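Local coordinates for SAM-dependent methyltransferase (Pyrococcus horikoshii, PDB 1WZN), which probably transfers a methyl group from S-adenosyl-L-methionine to an acceptor not specified here, and binds S-adenosyl-L-homocysteine, at residues F29-F34 against A60-E65; K35-R40 against L232-S237. One frame throughout, in Å; residues are numbered along the deposited sequence.

Interaction 1: residues F29-F34 against A60-E65; sequences FVEEIF and AERGYE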
loop_
_atom_site.group_PDB
_atom_site.type_symbol
_atom_site.label_atom_id
_atom_site.label_comp_id
_atom_site.label_asym_id
_atom_site.label_seq_id
_atom_site.Cartn_x
_atom_site.Cartn_y
_atom_site.Cartn_z
ATOM N N PHE A 29 3.483 -6.948 -35.789
ATOM C CA PHE A 29 4.191 -8.038 -35.119
ATOM C C PHE A 29 3.692 -9.381 -35.635
ATOM O O PHE A 29 4.482 -10.290 -35.886
ATOM C CB PHE A 29 3.992 -7.956 -33.598
ATOM C CG PHE A 29 4.672 -9.066 -32.835
ATOM C CD1 PHE A 29 6.022 -9.341 -33.035
ATOM C CD2 PHE A 29 3.962 -9.834 -31.916
ATOM C CE1 PHE A 29 6.659 -10.371 -32.326
ATOM C CE2 PHE A 29 4.587 -10.866 -31.202
ATOM C CZ PHE A 29 5.936 -11.134 -31.409
ATOM N N VAL A 30 2.379 -9.504 -35.786
ATOM C CA VAL A 30 1.794 -10.737 -36.296
ATOM C C VAL A 30 2.352 -11.058 -37.684
ATOM O O VAL A 30 2.688 -12.206 -37.968
ATOM C CB VAL A 30 0.251 -10.639 -36.360
ATOM C CG1 VAL A 30 -0.332 -11.845 -37.111
ATOM C CG2 VAL A 30 -0.316 -10.587 -34.942
ATOM N N GLU A 31 2.468 -10.050 -38.547
ATOM C CA GLU A 31 2.999 -10.301 -39.886
ATOM C C GLU A 31 4.466 -10.713 -39.835
ATOM O O GLU A 31 4.930 -11.465 -40.693
ATOM C CB GLU A 31 2.846 -9.078 -40.793
ATOM C CG GLU A 31 1.411 -8.719 -41.126
ATOM C CD GLU A 31 1.315 -7.871 -42.379
ATOM O OE1 GLU A 31 1.166 -8.450 -43.478
ATOM O OE2 GLU A 31 1.403 -6.633 -42.266
ATOM N N GLU A 32 5.203 -10.217 -38.845
ATOM C CA GLU A 32 6.603 -10.612 -38.729
ATOM C C GLU A 32 6.631 -12.096 -38.367
ATOM O O GLU A 32 7.487 -12.844 -38.837
ATOM C CB GLU A 32 7.335 -9.795 -37.663
ATOM C CG GLU A 32 8.756 -10.294 -37.436
ATOM C CD GLU A 32 9.610 -9.334 -36.637
ATOM O OE1 GLU A 32 9.211 -8.969 -35.510
ATOM O OE2 GLU A 32 10.689 -8.947 -37.140
ATOM N N ILE A 33 5.684 -12.530 -37.536
ATOM C CA ILE A 33 5.622 -13.938 -37.164
ATOM C C ILE A 33 5.299 -14.766 -38.412
ATOM O O ILE A 33 5.911 -15.811 -38.644
ATOM C CB ILE A 33 4.553 -14.193 -36.068
ATOM C CG1 ILE A 33 4.958 -13.493 -34.763
ATOM C CG2 ILE A 33 4.413 -15.684 -35.809
ATOM C CD1 ILE A 33 3.920 -13.628 -33.655
ATOM N N PHE A 34 4.343 -14.303 -39.218
ATOM C CA PHE A 34 3.981 -15.013 -40.450
ATOM C C PHE A 34 5.214 -15.177 -41.341
ATOM O O PHE A 34 5.471 -16.249 -41.887
ATOM C CB PHE A 34 2.927 -14.240 -41.260
ATOM C CG PHE A 34 1.555 -14.201 -40.635
ATOM C CD1 PHE A 34 1.187 -15.101 -39.638
ATOM C CD2 PHE A 34 0.608 -13.281 -41.092
ATOM C CE1 PHE A 34 -0.112 -15.087 -39.108
ATOM C CE2 PHE A 34 -0.686 -13.261 -40.571
ATOM C CZ PHE A 34 -1.048 -14.167 -39.577
ATOM N N ALA A 60 -7.641 -8.105 -42.443
ATOM C CA ALA A 60 -8.346 -8.075 -43.727
ATOM C C ALA A 60 -7.883 -6.890 -44.565
ATOM O O ALA A 60 -7.663 -7.010 -45.773
ATOM C CB ALA A 60 -9.853 -7.985 -43.501
ATOM N N GLU A 61 -7.750 -5.742 -43.918
ATOM C CA GLU A 61 -7.324 -4.531 -44.602
ATOM C C GLU A 61 -5.986 -4.730 -45.311
ATOM O O GLU A 61 -5.659 -4.059 -46.282
ATOM C CB GLU A 61 -7.200 -3.413 -43.561
ATOM C CG GLU A 61 -6.987 -2.036 -44.200
ATOM C CD GLU A 61 -6.979 -0.964 -43.126
ATOM O OE1 GLU A 61 -7.991 -0.799 -42.454
ATOM O OE2 GLU A 61 -5.972 -0.273 -43.003
ATOM N N ARG A 62 -5.180 -5.667 -44.764
ATOM C CA ARG A 62 -3.836 -5.865 -45.297
ATOM C C ARG A 62 -3.781 -6.954 -46.384
ATOM O O ARG A 62 -2.727 -7.296 -46.907
ATOM C CB ARG A 62 -2.905 -6.226 -44.135
ATOM C CG ARG A 62 -2.697 -5.060 -43.162
ATOM C CD ARG A 62 -1.683 -5.408 -42.064
ATOM N NE ARG A 62 -1.750 -4.440 -40.963
ATOM C CZ ARG A 62 -0.619 -4.205 -40.268
ATOM N NH1 ARG A 62 0.501 -4.833 -40.585
ATOM N NH2 ARG A 62 -0.632 -3.327 -39.261
ATOM N N GLY A 63 -4.957 -7.537 -46.697
ATOM C CA GLY A 63 -5.033 -8.436 -47.855
ATOM C C GLY A 63 -5.241 -9.906 -47.464
ATOM O O GLY A 63 -5.404 -10.790 -48.293
ATOM N N TYR A 64 -5.267 -10.221 -46.178
ATOM C CA TYR A 64 -5.496 -11.597 -45.769
ATOM C C TYR A 64 -6.955 -11.986 -45.979
ATOM O O TYR A 64 -7.846 -11.139 -45.897
ATOM C CB TYR A 64 -5.104 -11.760 -44.295
ATOM C CG TYR A 64 -3.622 -11.576 -44.076
ATOM C CD1 TYR A 64 -2.725 -12.584 -44.421
ATOM C CD2 TYR A 64 -3.107 -10.368 -43.607
ATOM C CE1 TYR A 64 -1.355 -12.399 -44.310
ATOM C CE2 TYR A 64 -1.728 -10.169 -43.497
ATOM C CZ TYR A 64 -0.862 -11.196 -43.853
ATOM O OH TYR A 64 0.499 -11.023 -43.769
ATOM N N GLU A 65 -7.184 -13.262 -46.286
ATOM C CA GLU A 65 -8.533 -13.796 -46.462
ATOM C C GLU A 65 -8.840 -14.297 -45.060
ATOM O O GLU A 65 -8.302 -15.318 -44.639
ATOM C CB GLU A 65 -8.532 -14.975 -47.438
ATOM C CG GLU A 65 -9.916 -15.560 -47.703
ATOM C CD GLU A 65 -9.861 -16.843 -48.520
ATOM O OE1 GLU A 65 -9.048 -16.916 -49.459
ATOM O OE2 GLU A 65 -10.636 -17.774 -48.229
#
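Glu31 joins the two segments by splitting its carboxylate between Tyr64 and Arg62. Tyr64 OH donates to the anti lone pair of Glu31 OE1, 2.7 Å away, and the phenol ring stands nearly upright to the carboxylate, their planes 84° apart. Arg62 NH1 reaches Glu31 OE2 at 2.6 Å in a salt bridge. That oxygen lies in the guanidinium plane, yet the N-H...O angle of 148° shows a bent bond. The chain of Glu31, extended beyond CG (chi2 -159°), carries the carboxylate out to both partners.

The tighter part is aromatic. Phe34 turns its edge to the face of Tyr64 in an offset edge-to-face pair, with centroids 5.4 Å apart; Phe34 CD2 comes within 3.8 Å of Tyr64 CZ. Phe34 is buried, whereas Glu31, Arg62 and Tyr64 are partly exposed, and Arg62 forms further salt bridges with Glu58 and Asp28. Gly63, between Arg62 and Tyr64 in sequence, ends helix 54-61 at positive phi in a Schellman motif, with Gly63 N bonded to Ala60 O.

The contact thus ties helix 23-36 to the turn following helix 54-61 in the Rossmann-like methyltransferase fold, with Phe34 and Tyr64 both resting on Leu59 and Phe34 also packing on Val140 and Ile142 of strand 139-146.

Interaction 2: residues K35-R40 against L232-S237; sequences KEDAKR and LKRELS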
loop_
_atom_site.group_PDB
_atom_site.type_symbol
_atom_site.label_atom_id
_atom_site.label_comp_id
_atom_site.label_asym_id
_atom_site.label_seq_id
_atom_site.Cartn_x
_atom_site.Cartn_y
_atom_site.Cartn_z
ATOM N N LYS A 35 5.977 -14.100 -41.472
ATOM C CA LYS A 35 7.166 -14.093 -42.314
ATOM C C LYS A 35 8.337 -14.924 -41.808
ATOM O O LYS A 35 8.972 -15.641 -42.582
ATOM C CB LYS A 35 7.628 -12.650 -42.532
ATOM C CG LYS A 35 8.981 -12.511 -43.218
ATOM C CD LYS A 35 9.395 -11.050 -43.289
ATOM C CE LYS A 35 10.814 -10.891 -43.804
ATOM N NZ LYS A 35 11.254 -9.467 -43.751
ATOM N N GLU A 36 8.616 -14.841 -40.512
ATOM C CA GLU A 36 9.753 -15.549 -39.939
ATOM C C GLU A 36 9.478 -16.912 -39.304
ATOM O O GLU A 36 10.337 -17.792 -39.339
ATOM C CB GLU A 36 10.444 -14.656 -38.904
ATOM C CG GLU A 36 10.923 -13.313 -39.428
ATOM C CD GLU A 36 11.925 -13.442 -40.561
ATOM O OE1 GLU A 36 12.730 -14.395 -40.542
ATOM O OE2 GLU A 36 11.918 -12.581 -41.464
ATOM N N ASP A 37 8.297 -17.099 -38.725
ATOM C CA ASP A 37 8.000 -18.374 -38.080
ATOM C C ASP A 37 7.224 -19.391 -38.903
ATOM O O ASP A 37 7.468 -20.592 -38.793
ATOM C CB ASP A 37 7.289 -18.120 -36.753
ATOM C CG ASP A 37 8.193 -17.433 -35.747
ATOM O OD1 ASP A 37 9.231 -18.027 -35.395
ATOM O OD2 ASP A 37 7.879 -16.301 -35.326
ATOM N N ALA A 38 6.288 -18.924 -39.719
ATOM C CA ALA A 38 5.515 -19.838 -40.546
ATOM C C ALA A 38 6.428 -20.492 -41.579
ATOM O O ALA A 38 7.445 -19.917 -41.971
ATOM C CB ALA A 38 4.385 -19.088 -41.247
ATOM N N LYS A 39 6.069 -21.693 -42.014
ATOM C CA LYS A 39 6.864 -22.403 -43.013
ATOM C C LYS A 39 6.070 -22.524 -44.308
ATOM O O LYS A 39 6.237 -23.477 -45.073
ATOM C CB LYS A 39 7.255 -23.792 -42.506
ATOM C CG LYS A 39 8.185 -23.773 -41.299
ATOM C CD LYS A 39 9.466 -23.016 -41.607
ATOM C CE LYS A 39 10.438 -23.081 -40.441
ATOM N NZ LYS A 39 11.674 -22.293 -40.707
ATOM N N ARG A 40 5.196 -21.550 -44.534
ATOM C CA ARG A 40 4.377 -21.505 -45.737
ATOM C C ARG A 40 3.912 -20.074 -45.879
ATOM O O ARG A 40 3.961 -19.308 -44.913
ATOM C CB ARG A 40 3.163 -22.441 -45.619
ATOM C CG ARG A 40 2.147 -22.067 -44.535
ATOM C CD ARG A 40 0.940 -23.008 -44.539
ATOM N NE ARG A 40 0.312 -23.075 -45.860
ATOM C CZ ARG A 40 0.484 -24.070 -46.731
ATOM N NH1 ARG A 40 1.256 -25.106 -46.429
ATOM N NH2 ARG A 40 -0.103 -24.018 -47.921
ATOM N N LEU A 232 5.777 -7.629 -28.277
ATOM C CA LEU A 232 5.886 -7.388 -29.716
ATOM C C LEU A 232 7.260 -7.576 -30.351
ATOM O O LEU A 232 7.625 -6.852 -31.277
ATOM C CB LEU A 232 5.365 -5.986 -30.042
ATOM C CG LEU A 232 3.951 -5.689 -29.540
ATOM C CD1 LEU A 232 3.527 -4.304 -30.004
ATOM C CD2 LEU A 232 2.984 -6.749 -30.057
ATOM N N LYS A 233 8.013 -8.555 -29.863
ATOM C CA LYS A 233 9.328 -8.852 -30.413
ATOM C C LYS A 233 9.461 -10.360 -30.468
ATOM O O LYS A 233 8.934 -11.056 -29.602
ATOM C CB LYS A 233 10.439 -8.275 -29.529
ATOM C CG LYS A 233 10.468 -6.757 -29.460
ATOM C CD LYS A 233 11.622 -6.273 -28.589
ATOM C CE LYS A 233 11.675 -4.752 -28.541
ATOM N NZ LYS A 233 11.843 -4.149 -29.899
ATOM N N ARG A 234 10.145 -10.870 -31.488
ATOM C CA ARG A 234 10.331 -12.306 -31.601
ATOM C C ARG A 234 11.461 -12.752 -30.676
ATOM O O ARG A 234 12.433 -13.388 -31.094
ATOM C CB ARG A 234 10.613 -12.704 -33.055
ATOM C CG ARG A 234 9.391 -12.544 -33.951
ATOM C CD ARG A 234 9.637 -13.011 -35.383
ATOM N NE ARG A 234 9.988 -14.425 -35.458
ATOM C CZ ARG A 234 11.218 -14.875 -35.686
ATOM N NH1 ARG A 234 12.217 -14.019 -35.857
ATOM N NH2 ARG A 234 11.449 -16.177 -35.751
ATOM N N GLU A 235 11.308 -12.394 -29.407
ATOM C CA GLU A 235 12.258 -12.741 -28.360
ATOM C C GLU A 235 11.506 -12.621 -27.040
ATOM O O GLU A 235 10.393 -12.089 -27.002
ATOM C CB GLU A 235 13.463 -11.791 -28.382
ATOM C CG GLU A 235 13.112 -10.317 -28.244
ATOM C CD GLU A 235 14.332 -9.407 -28.338
ATOM O OE1 GLU A 235 15.038 -9.453 -29.369
ATOM O OE2 GLU A 235 14.584 -8.642 -27.382
ATOM N N LEU A 236 12.096 -13.127 -25.964
ATOM C CA LEU A 236 11.464 -13.050 -24.655
ATOM C C LEU A 236 12.456 -12.447 -23.673
ATOM O O LEU A 236 13.548 -12.974 -23.490
ATOM C CB LEU A 236 11.046 -14.443 -24.176
ATOM C CG LEU A 236 10.294 -14.524 -22.843
ATOM C CD1 LEU A 236 8.920 -13.875 -22.982
ATOM C CD2 LEU A 236 10.143 -15.982 -22.425
ATOM N N SER A 237 12.082 -11.330 -23.061
ATOM C CA SER A 237 12.946 -10.673 -22.093
ATOM C C SER A 237 12.398 -10.928 -20.693
ATOM O O SER A 237 11.187 -11.027 -20.497
ATOM C CB SER A 237 13.018 -9.170 -22.372
ATOM O OG SER A 237 13.574 -8.927 -23.653
#
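The guanidinium of Arg234 has Glu36 CB over the centre of one face and the Asp37 carboxylate at its edge. Glu36 CB sits 3.3 Å from Arg234 CZ, an aliphatic carbon packed against the face of the cationic group. Asp37 is gripped side-on by two nitrogens. Arg234 NE donates to Asp37 OD2 at 2.8 Å, while Arg234 NH2 donates to Asp37 OD1 at 2.9 Å with an almost straight N-H...O angle of 179°. Both oxygens lie close to the guanidinium plane, but the carboxylate is twisted 49° from it, which means that the donors approach from above the carboxylate plane and the fork is not coplanar.

A bend at chi3 of Arg234 (61°) turns the guanidinium under Glu36 and edge-on to Asp37. Asp37 OD1 is also hydrogen-bonded to Tyr229 OH, so this oxygen has two partners; the nearby positive charge probably favours the ionised form of the buried carboxylate. Glu36 bends at chi2 and leads its carboxylate away, leaving Glu36 OE1 4.7 Å from Arg234 NH1.

Arg234 is also the centre of an inverse gamma turn. The arrangement is a bidentate, side-on arginine-aspartate salt bridge, here fastening the loop between strands 225-230 and 242-248 to Glu36 and Asp37 of segment 35-40.

How the interactions relate
Both contacts use helix 23-36 and lie on the same side of the chain's centre, their centres about 13 Å apart. Interaction 1 joins the helix to the turn after helix 54-61 and has an aromatic pair in which Phe34 is buried; interaction 2 engages Glu36 and Asp37, farther along the chain and farther from its centre, and relies on one forked ion pair with a carbon over the guanidinium. Interaction 1 also buries more surface, 216 against 149 Å². In interaction 1 one carboxylate serves two residues, whereas in interaction 2 one arginine holds both oxygens of one. They also touch directly: in packing contact, Phe29 CE1 lies 3.3 Å from Lys233 N, and Glu32 packs on Arg234.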